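Local atomic coordinates of N(G),N(G)-dimethylarginine dimethylaminohydrolase (PDB entry 1H70), a protein that hydrolyses methylated arginines, N(G),N(G)-dimethyl-L-arginine and N(G)-monomethyl-L-arginine, to L-citrulline and dimethylamine or methylamine. Residues Phe1-Ile6 and Trp208-Val213; Ser154-Glu159 and Gly180-Lys185; Glu106-Pro111 and Ile143-Lys148. The protein carries 1 engineered substitution. One frame throughout, in Å; residues are numbered along the deposited sequence.

Contact 1. Residues Phe1-Ile6 and Trp208-Val213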
loop_
_atom_site.group_PDB
_atom_site.type_symbol
_atom_site.label_atom_id
_atom_site.label_comp_id
_atom_site.label_asym_id
_atom_site.label_seq_id
_atom_site.Cartn_x
_atom_site.Cartn_y
_atom_site.Cartn_z
ATOM N N PHE A 1 3.385 14.996 12.219
ATOM C CA PHE A 1 3.330 15.051 10.727
ATOM C C PHE A 1 1.926 14.846 10.252
ATOM O O PHE A 1 1.082 14.415 11.016
ATOM C CB PHE A 1 4.330 14.112 10.045
ATOM C CG PHE A 1 3.898 12.778 9.483
ATOM C CD1 PHE A 1 3.950 12.551 8.114
ATOM C CD2 PHE A 1 3.495 11.738 10.303
ATOM C CE1 PHE A 1 3.634 11.314 7.583
ATOM C CE2 PHE A 1 3.193 10.494 9.780
ATOM C CZ PHE A 1 3.265 10.281 8.418
ATOM N N MET A 2 1.678 15.213 9.007
ATOM C CA MET A 2 0.369 15.040 8.406
ATOM C C MET A 2 0.553 14.933 6.888
ATOM O O MET A 2 1.392 15.614 6.287
ATOM C CB MET A 2 -0.592 16.200 8.714
ATOM C CG MET A 2 -1.036 16.333 10.190
ATOM S SD MET A 2 -1.797 14.830 10.923
ATOM C CE MET A 2 -1.663 15.191 12.638
ATOM N N PHE A 3 -0.255 14.087 6.281
ATOM C CA PHE A 3 -0.231 13.956 4.835
ATOM C C PHE A 3 -0.987 15.137 4.233
ATOM O O PHE A 3 -1.937 15.636 4.851
ATOM C CB PHE A 3 -0.935 12.670 4.426
ATOM C CG PHE A 3 -0.172 11.410 4.725
ATOM C CD1 PHE A 3 -0.845 10.291 5.211
ATOM C CD2 PHE A 3 1.189 11.327 4.489
ATOM C CE1 PHE A 3 -0.162 9.125 5.460
ATOM C CE2 PHE A 3 1.894 10.156 4.752
ATOM C CZ PHE A 3 1.232 9.056 5.244
ATOM N N LYS A 4 -0.600 15.574 3.035
ATOM C CA LYS A 4 -1.305 16.670 2.386
ATOM C C LYS A 4 -2.029 16.151 1.151
ATOM O O LYS A 4 -3.009 16.748 0.730
ATOM C CB LYS A 4 -0.357 17.790 1.952
ATOM C CG LYS A 4 0.538 18.336 3.061
ATOM C CD LYS A 4 0.948 19.790 2.827
ATOM C CE LYS A 4 1.453 20.445 4.128
ATOM N NZ LYS A 4 2.862 20.098 4.518
ATOM N N HIS A 5 -1.523 15.058 0.579
ATOM C CA HIS A 5 -2.090 14.517 -0.656
ATOM C C HIS A 5 -2.235 12.995 -0.736
ATOM O O HIS A 5 -1.494 12.225 -0.120
ATOM C CB HIS A 5 -1.181 14.821 -1.862
ATOM C CG HIS A 5 -0.807 16.256 -2.080
ATOM N ND1 HIS A 5 -1.679 17.179 -2.609
ATOM C CD2 HIS A 5 0.369 16.906 -1.913
ATOM C CE1 HIS A 5 -1.072 18.351 -2.723
ATOM N NE2 HIS A 5 0.174 18.212 -2.311
ATOM N N ILE A 6 -3.160 12.594 -1.603
ATOM C CA ILE A 6 -3.423 11.227 -1.946
ATOM C C ILE A 6 -3.539 11.145 -3.469
ATOM O O ILE A 6 -4.066 12.073 -4.084
ATOM C CB ILE A 6 -4.744 10.811 -1.230
ATOM C CG1 ILE A 6 -4.313 10.202 0.123
ATOM C CG2 ILE A 6 -5.612 9.915 -2.073
ATOM C CD1 ILE A 6 -5.092 10.596 1.284
ATOM N N TRP A 208 -3.341 4.694 8.032
ATOM C CA TRP A 208 -3.433 5.861 8.875
ATOM C C TRP A 208 -3.373 7.036 7.903
ATOM O O TRP A 208 -2.523 7.051 7.000
ATOM C CB TRP A 208 -2.238 5.945 9.827
ATOM C CG TRP A 208 -2.171 7.206 10.646
ATOM C CD1 TRP A 208 -2.709 7.373 11.901
ATOM C CD2 TRP A 208 -1.568 8.439 10.290
ATOM N NE1 TRP A 208 -2.467 8.653 12.340
ATOM C CE2 TRP A 208 -1.744 9.326 11.377
ATOM C CE3 TRP A 208 -0.869 8.894 9.163
ATOM C CZ2 TRP A 208 -1.279 10.644 11.356
ATOM C CZ3 TRP A 208 -0.383 10.202 9.148
ATOM C CH2 TRP A 208 -0.578 11.062 10.241
ATOM N N VAL A 209 -4.275 7.999 8.064
ATOM C CA VAL A 209 -4.241 9.238 7.282
ATOM C C VAL A 209 -4.677 10.367 8.228
ATOM O O VAL A 209 -5.868 10.531 8.524
ATOM C CB VAL A 209 -5.237 9.253 6.068
ATOM C CG1 VAL A 209 -5.015 10.525 5.234
ATOM C CG2 VAL A 209 -5.105 8.025 5.151
ATOM N N ASN A 210 -3.733 11.132 8.746
ATOM C CA ASN A 210 -4.076 12.284 9.567
ATOM C C ASN A 210 -4.990 12.013 10.780
ATOM O O ASN A 210 -5.952 12.745 11.069
ATOM C CB ASN A 210 -4.665 13.372 8.654
ATOM C CG ASN A 210 -3.631 13.896 7.650
ATOM O OD1 ASN A 210 -2.439 13.600 7.765
ATOM N ND2 ASN A 210 -4.079 14.687 6.665
ATOM N N GLU A 211 -4.664 10.961 11.493
ATOM C CA GLU A 211 -5.374 10.532 12.708
ATOM C C GLU A 211 -6.678 9.778 12.463
ATOM O O GLU A 211 -7.338 9.356 13.410
ATOM C CB GLU A 211 -5.505 11.630 13.763
ATOM C CG GLU A 211 -4.205 12.274 14.254
ATOM C CD GLU A 211 -3.038 11.364 14.657
ATOM O OE1 GLU A 211 -3.179 10.141 14.874
ATOM O OE2 GLU A 211 -1.915 11.938 14.739
ATOM N N ARG A 212 -7.052 9.604 11.194
ATOM C CA ARG A 212 -8.164 8.752 10.799
ATOM C C ARG A 212 -7.504 7.425 10.432
ATOM O O ARG A 212 -6.319 7.426 10.037
ATOM C CB ARG A 212 -8.888 9.239 9.536
ATOM C CG ARG A 212 -8.716 10.737 9.196
ATOM C CD ARG A 212 -9.664 11.586 9.899
ATOM N NE ARG A 212 -9.973 12.971 9.542
ATOM C CZ ARG A 212 -9.382 14.162 9.647
ATOM N NH1 ARG A 212 -10.123 15.202 9.271
ATOM N NH2 ARG A 212 -8.107 14.381 10.022
ATOM N N VAL A 213 -8.204 6.315 10.566
ATOM C CA VAL A 213 -7.634 5.046 10.114
ATOM C C VAL A 213 -8.714 4.424 9.242
ATOM O O VAL A 213 -9.845 4.181 9.698
ATOM C CB VAL A 213 -7.166 4.083 11.210
ATOM C CG1 VAL A 213 -6.908 2.707 10.588
ATOM C CG2 VAL A 213 -5.870 4.543 11.860
#

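Contact 2. Residues Ser154-Glu159 and Gly180-Lys185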
loop_
_atom_site.group_PDB
_atom_site.type_symbol
_atom_site.label_atom_id
_atom_site.label_comp_id
_atom_site.label_asym_id
_atom_site.label_seq_id
_atom_site.Cartn_x
_atom_site.Cartn_y
_atom_site.Cartn_z
ATOM N N SER A 154 15.686 -0.987 5.419
ATOM C CA SER A 154 16.205 -2.301 5.791
ATOM C C SER A 154 15.355 -3.356 5.105
ATOM O O SER A 154 14.263 -3.020 4.632
ATOM C CB SER A 154 16.194 -2.483 7.311
ATOM O OG SER A 154 14.888 -2.328 7.859
ATOM N N VAL A 155 15.864 -4.586 5.009
ATOM C CA VAL A 155 15.129 -5.667 4.351
ATOM C C VAL A 155 14.493 -6.582 5.376
ATOM O O VAL A 155 15.132 -6.931 6.395
ATOM C CB VAL A 155 16.036 -6.487 3.408
ATOM C CG1 VAL A 155 15.310 -7.653 2.768
ATOM C CG2 VAL A 155 16.570 -5.587 2.317
ATOM N N VAL A 156 13.234 -6.936 5.128
ATOM C CA VAL A 156 12.501 -7.871 5.969
ATOM C C VAL A 156 12.249 -9.119 5.135
ATOM O O VAL A 156 11.744 -9.026 4.022
ATOM C CB VAL A 156 11.129 -7.292 6.426
ATOM C CG1 VAL A 156 10.355 -8.341 7.233
ATOM C CG2 VAL A 156 11.344 -6.036 7.282
ATOM N N ARG A 157 12.585 -10.292 5.668
ATOM C CA ARG A 157 12.397 -11.530 4.919
ATOM C C ARG A 157 10.960 -12.015 5.079
ATOM O O ARG A 157 10.413 -11.913 6.179
ATOM C CB ARG A 157 13.390 -12.583 5.434
ATOM C CG ARG A 157 14.838 -12.092 5.507
ATOM C CD ARG A 157 15.428 -11.623 4.154
ATOM N NE ARG A 157 16.662 -10.870 4.408
ATOM C CZ ARG A 157 17.558 -10.472 3.525
ATOM N NH1 ARG A 157 17.433 -10.742 2.229
ATOM N NH2 ARG A 157 18.608 -9.783 3.950
ATOM N N LEU A 158 10.327 -12.524 4.017
ATOM C CA LEU A 158 8.950 -13.043 4.130
ATOM C C LEU A 158 8.737 -14.231 3.211
ATOM O O LEU A 158 9.454 -14.410 2.240
ATOM C CB LEU A 158 7.874 -11.965 3.867
ATOM C CG LEU A 158 7.878 -11.314 2.476
ATOM C CD1 LEU A 158 7.067 -12.133 1.483
ATOM C CD2 LEU A 158 7.362 -9.868 2.544
ATOM N N GLU A 159 7.749 -15.061 3.504
ATOM C CA GLU A 159 7.533 -16.217 2.636
ATOM C C GLU A 159 6.069 -16.497 2.368
ATOM O O GLU A 159 5.739 -17.065 1.322
ATOM C CB GLU A 159 8.169 -17.496 3.218
ATOM C CG GLU A 159 9.694 -17.602 3.213
ATOM C CD GLU A 159 10.376 -17.450 1.849
ATOM O OE1 GLU A 159 9.960 -18.111 0.876
ATOM O OE2 GLU A 159 11.358 -16.671 1.724
ATOM N N GLY A 180 0.183 -13.033 11.016
ATOM C CA GLY A 180 0.995 -14.146 10.591
ATOM C C GLY A 180 2.445 -14.118 11.023
ATOM O O GLY A 180 2.772 -13.939 12.194
ATOM N N GLU A 181 3.326 -14.296 10.041
ATOM C CA GLU A 181 4.749 -14.363 10.311
ATOM C C GLU A 181 5.424 -13.077 10.789
ATOM O O GLU A 181 6.585 -13.135 11.191
ATOM C CB GLU A 181 5.470 -14.866 9.056
ATOM C CG GLU A 181 5.572 -13.813 7.961
ATOM C CD GLU A 181 5.909 -14.374 6.593
ATOM O OE1 GLU A 181 7.064 -14.760 6.312
ATOM O OE2 GLU A 181 4.985 -14.421 5.766
ATOM N N PHE A 182 4.749 -11.928 10.766
ATOM C CA PHE A 182 5.421 -10.695 11.180
ATOM C C PHE A 182 5.321 -10.448 12.689
ATOM O O PHE A 182 6.141 -9.743 13.258
ATOM C CB PHE A 182 4.898 -9.497 10.385
ATOM C CG PHE A 182 5.047 -9.688 8.906
ATOM C CD1 PHE A 182 3.943 -9.827 8.115
ATOM C CD2 PHE A 182 6.313 -9.791 8.329
ATOM C CE1 PHE A 182 4.070 -10.031 6.749
ATOM C CE2 PHE A 182 6.445 -9.982 6.960
ATOM C CZ PHE A 182 5.310 -10.123 6.175
ATOM N N VAL A 183 4.323 -11.055 13.319
ATOM C CA VAL A 183 4.078 -10.864 14.738
ATOM C C VAL A 183 5.284 -11.070 15.660
ATOM O O VAL A 183 5.511 -10.286 16.574
ATOM C CB VAL A 183 2.907 -11.769 15.203
ATOM C CG1 VAL A 183 2.647 -11.623 16.713
ATOM C CG2 VAL A 183 1.652 -11.442 14.436
ATOM N N SER A 184 6.052 -12.127 15.454
ATOM C CA SER A 184 7.184 -12.406 16.330
ATOM C C SER A 184 8.545 -11.969 15.781
ATOM O O SER A 184 9.563 -12.416 16.276
ATOM C CB SER A 184 7.247 -13.911 16.616
ATOM O OG SER A 184 6.241 -14.305 17.556
ATOM N N LYS A 185 8.580 -11.125 14.758
ATOM C CA LYS A 185 9.868 -10.710 14.191
ATOM C C LYS A 185 10.630 -9.859 15.172
ATOM O O LYS A 185 10.060 -8.936 15.715
ATOM C CB LYS A 185 9.662 -9.817 12.965
ATOM C CG LYS A 185 9.102 -10.562 11.784
ATOM C CD LYS A 185 10.228 -11.219 11.021
ATOM C CE LYS A 185 9.760 -11.697 9.647
ATOM N NZ LYS A 185 10.860 -12.383 8.930
HETATM O O HOH W 1 13.301 -10.893 8.386
#

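Contact 3. Residues Glu106-Pro111 and Ile143-Lys148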
loop_
_atom_site.group_PDB
_atom_site.type_symbol
_atom_site.label_atom_id
_atom_site.label_comp_id
_atom_site.label_asym_id
_atom_site.label_seq_id
_atom_site.Cartn_x
_atom_site.Cartn_y
_atom_site.Cartn_z
ATOM N N GLU A 106 13.257 9.691 -8.705
ATOM C CA GLU A 106 14.305 8.687 -8.845
ATOM C C GLU A 106 13.642 7.431 -9.406
ATOM O O GLU A 106 12.411 7.366 -9.454
ATOM C CB GLU A 106 14.901 8.370 -7.478
ATOM C CG GLU A 106 15.451 9.546 -6.689
ATOM C CD GLU A 106 16.894 9.913 -7.017
ATOM O OE1 GLU A 106 17.510 9.269 -7.890
ATOM O OE2 GLU A 106 17.423 10.868 -6.380
ATOM N N ARG A 107 14.423 6.443 -9.849
ATOM C CA ARG A 107 13.802 5.248 -10.408
ATOM C C ARG A 107 14.629 3.994 -10.147
ATOM O O ARG A 107 15.849 4.066 -10.091
ATOM C CB ARG A 107 13.564 5.399 -11.912
ATOM C CG ARG A 107 14.745 5.882 -12.687
ATOM C CD ARG A 107 14.635 5.732 -14.193
ATOM N NE ARG A 107 13.654 6.463 -15.003
ATOM C CZ ARG A 107 12.789 7.451 -14.722
ATOM N NH1 ARG A 107 12.643 7.973 -13.528
ATOM N NH2 ARG A 107 12.028 7.924 -15.709
ATOM N N ILE A 108 13.946 2.865 -10.002
ATOM C CA ILE A 108 14.607 1.572 -9.862
ATOM C C ILE A 108 14.905 1.096 -11.277
ATOM O O ILE A 108 14.094 1.340 -12.173
ATOM C CB ILE A 108 13.666 0.564 -9.199
ATOM C CG1 ILE A 108 13.210 1.072 -7.841
ATOM C CG2 ILE A 108 14.307 -0.864 -9.134
ATOM C CD1 ILE A 108 14.301 1.174 -6.780
ATOM N N GLU A 109 16.040 0.419 -11.484
ATOM C CA GLU A 109 16.391 -0.088 -12.811
ATOM C C GLU A 109 16.731 -1.565 -12.784
ATOM O O GLU A 109 16.944 -2.128 -11.722
ATOM C CB GLU A 109 17.683 0.543 -13.313
ATOM C CG GLU A 109 17.792 2.035 -13.429
ATOM C CD GLU A 109 19.214 2.371 -13.856
ATOM O OE1 GLU A 109 20.092 1.470 -13.809
ATOM O OE2 GLU A 109 19.433 3.531 -14.240
ATOM N N ALA A 110 16.827 -2.180 -13.959
ATOM C CA ALA A 110 17.227 -3.583 -14.023
ATOM C C ALA A 110 18.628 -3.696 -13.460
ATOM O O ALA A 110 19.427 -2.763 -13.542
ATOM C CB ALA A 110 17.203 -4.086 -15.468
ATOM N N PRO A 111 18.950 -4.841 -12.865
ATOM C CA PRO A 111 18.057 -5.998 -12.749
ATOM C C PRO A 111 17.207 -6.045 -11.472
ATOM O O PRO A 111 16.810 -7.121 -10.996
ATOM C CB PRO A 111 19.058 -7.155 -12.764
ATOM C CG PRO A 111 20.257 -6.589 -12.000
ATOM C CD PRO A 111 20.284 -5.109 -12.294
ATOM N N ILE A 143 17.142 1.193 -1.081
ATOM C CA ILE A 143 17.788 1.672 0.158
ATOM C C ILE A 143 18.859 2.720 -0.179
ATOM O O ILE A 143 18.990 3.730 0.526
ATOM C CB ILE A 143 18.369 0.498 0.987
ATOM C CG1 ILE A 143 17.189 -0.282 1.609
ATOM C CG2 ILE A 143 19.299 1.010 2.079
ATOM C CD1 ILE A 143 17.523 -1.669 2.079
ATOM N N ALA A 144 19.601 2.517 -1.269
ATOM C CA ALA A 144 20.653 3.476 -1.656
ATOM C C ALA A 144 20.060 4.850 -1.979
ATOM O O ALA A 144 20.621 5.888 -1.592
ATOM C CB ALA A 144 21.494 2.940 -2.819
ATOM N N ILE A 145 18.923 4.862 -2.675
ATOM C CA ILE A 145 18.268 6.129 -3.018
ATOM C C ILE A 145 17.795 6.834 -1.759
ATOM O O ILE A 145 17.999 8.040 -1.580
ATOM C CB ILE A 145 17.090 5.888 -3.963
ATOM C CG1 ILE A 145 17.585 5.439 -5.339
ATOM C CG2 ILE A 145 16.273 7.175 -4.121
ATOM C CD1 ILE A 145 16.478 4.768 -6.181
ATOM N N LEU A 146 17.133 6.081 -0.881
ATOM C CA LEU A 146 16.661 6.630 0.389
ATOM C C LEU A 146 17.843 7.228 1.155
ATOM O O LEU A 146 17.732 8.318 1.698
ATOM C CB LEU A 146 15.953 5.576 1.239
ATOM C CG LEU A 146 14.598 5.096 0.679
ATOM C CD1 LEU A 146 14.062 3.838 1.375
ATOM C CD2 LEU A 146 13.563 6.209 0.817
ATOM N N GLU A 147 18.966 6.514 1.197
ATOM C CA GLU A 147 20.144 7.028 1.916
ATOM C C GLU A 147 20.687 8.315 1.287
ATOM O O GLU A 147 21.099 9.221 2.024
ATOM C CB GLU A 147 21.221 5.952 2.057
ATOM C CG GLU A 147 20.824 4.892 3.083
ATOM C CD GLU A 147 21.819 3.758 3.265
ATOM O OE1 GLU A 147 22.836 3.661 2.545
ATOM O OE2 GLU A 147 21.554 2.933 4.162
ATOM N N LYS A 148 20.681 8.414 -0.039
ATOM C CA LYS A 148 21.133 9.606 -0.781
ATOM C C LYS A 148 20.319 10.821 -0.327
ATOM O O LYS A 148 20.811 11.964 -0.262
ATOM C CB LYS A 148 21.002 9.376 -2.301
ATOM C CG LYS A 148 21.254 10.620 -3.154
ATOM C CD LYS A 148 20.569 10.572 -4.519
ATOM C CE LYS A 148 20.504 11.959 -5.166
ATOM N NZ LYS A 148 19.923 11.902 -6.552
#

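Contact 1. Residues Phe1-Ile6 and Trp208-Val213
The N-terminal segment runs past the tip of a beta hairpin, its Met2 CA coming 5.4 Å from Asn210 CA, while the hairpin itself reverses through a type I' beta turn from Val209 to Arg212. This joins two of the three-stranded sheets of the beta/alpha propeller of the dimethylargininase fold: Ile6 lies on strand 5-9, and the hairpin links strands 207-209 and 212-216. Asn210, at the first corner of the turn, carries the polar grip with both ends of its amide. Its OD1 takes the backbone N-H of Phe3 at 2.7 Å between OD1 and N, on a lone pair in the carbonyl plane. Its ND2 gives an almost straight bond to Phe3 O, 3.0 Å from ND2 to O, and also binds Cys46 O; three hydrogen bonds, two to Phe3 and one to Cys46, thus fix the rotation of the amide. Around this grip Phe1, Phe3 and Trp208 form an aromatic cluster. The edge of the indole is turned toward the Phe3 face in an offset edge-to-face pair, planes at 64°, whereas Phe1 lies nearly parallel to the indole but slid aside, with CE2 3.6 Å from Trp208 CZ3. Met2, its chain bent at chi2 (-55°), brings SD obliquely beside the same ring, 4.0 Å from Trp208 CH2, a Met-aromatic contact. Farther along the segment, Ile6 CD1 rests against Val209 CG1. The indole is also pinned within the hairpin: Trp208 NE1 points in its ring plane to Glu211 OE1 at 3.0 Å, meeting that oxygen from above the carboxylate plane.

Contact 2. Residues Ser154-Glu159 and Gly180-Lys185
Glu181 has CG between its backbone N and carbonyl carbon (chi1 75°) and then runs extended, which carries its carboxylate to the backbone of Glu159; Lys185 bends at chi2 (-85°) and straightens beyond it, delivering NZ to Arg157. Glu181 OE1 accepts the N-H of Glu159 at 2.9 Å from N, on the syn side and a little out of the carboxylate plane, while OE2 binds the next amide, Lys160 N. One carboxylate thus secures two successive backbone N-H groups. Lys185 NZ donates to Arg157 O, 2.8 Å away, and a water bridges Lys185 NZ to Arg157 N, its oxygen 2.9 Å from each nitrogen. Beside these bonds the Phe182 ring packs obliquely against Leu158, CZ lying 3.9 Å from Leu158 CB, and CG of Glu181 sits over the centre of one face of that ring. Val156 CG1 meets both the Phe182 ring and Lys185 CE. The side chain of Leu158 is about 6 Å from that of His163, the probable proton donor, at nearest approach. Strand 152-157 pairs with strand 125-130, Val155 touches Ala139 and Ile143 of helix 136-148, and the 180-185 loop follows strand 175-178.

Contact 3. Residues Glu106-Pro111 and Ile143-Lys148
Lys148 NZ and Glu106 OE2 form a salt bridge 2.7 Å long, the ammonium meeting the syn lone pair of the carboxylate oxygen. It ties the C-terminal turn of helix 136-148 to strand 105-107, an outermost strand of its three-stranded sheet, so a helix and an edge strand of the alpha/beta propeller are clasped at the surface. The same OE2 also accepts a hydrogen bond from His149 NE2, just past the helix segment. Two donors on one oxygen fix the carboxylate and would be expected to favour its ionised form. Lys148 reaches it by an extended chain, with CG anti to the backbone N (chi1 172°), while Glu106 bends at chi2 (-86°) to turn its carboxylate toward Lys148.

Inward of the charges, Ile145 carries the apolar part of the contact. Its CG2 lies alongside the Glu106 aliphatic stem, 3.6 Å from CG and 3.8 Å from CB of that residue, the two side chains sliding past each other in opposite directions. The stem therefore serves both the bridge and the packing. Ile145 also touches Ile77 of strand 76-78, which pairs with strand 105-107. Ile108, buried, also packs on Met142 and Gln141 of the same helix. Here the delta methyls of two isoleucines meet: Ile145 CD1 stands 4.2 Å from Ile108 CD1 and 4.0 Å from Arg107 O.

How the contacts relate
Contact 1 is the buried one, contact 2 is partly buried and contact 3 lies at the surface. The chemistry follows: an amide and an aromatic cluster in contact 1, charged side chains gripping backbone groups in contact 2, and a salt bridge over aliphatic packing in contact 3. Contact 1 joins segments whose closest ends are 202 residues apart, and spans the other two along the sequence without touching them. Contacts 2 and 3 are neighbours: helix 136-148 leads into strand 152-157, and Ile143 CD1 packs on Ser154 N at 3.9 Å and on Val155 CG2, although the contact centres are 22 Å apart.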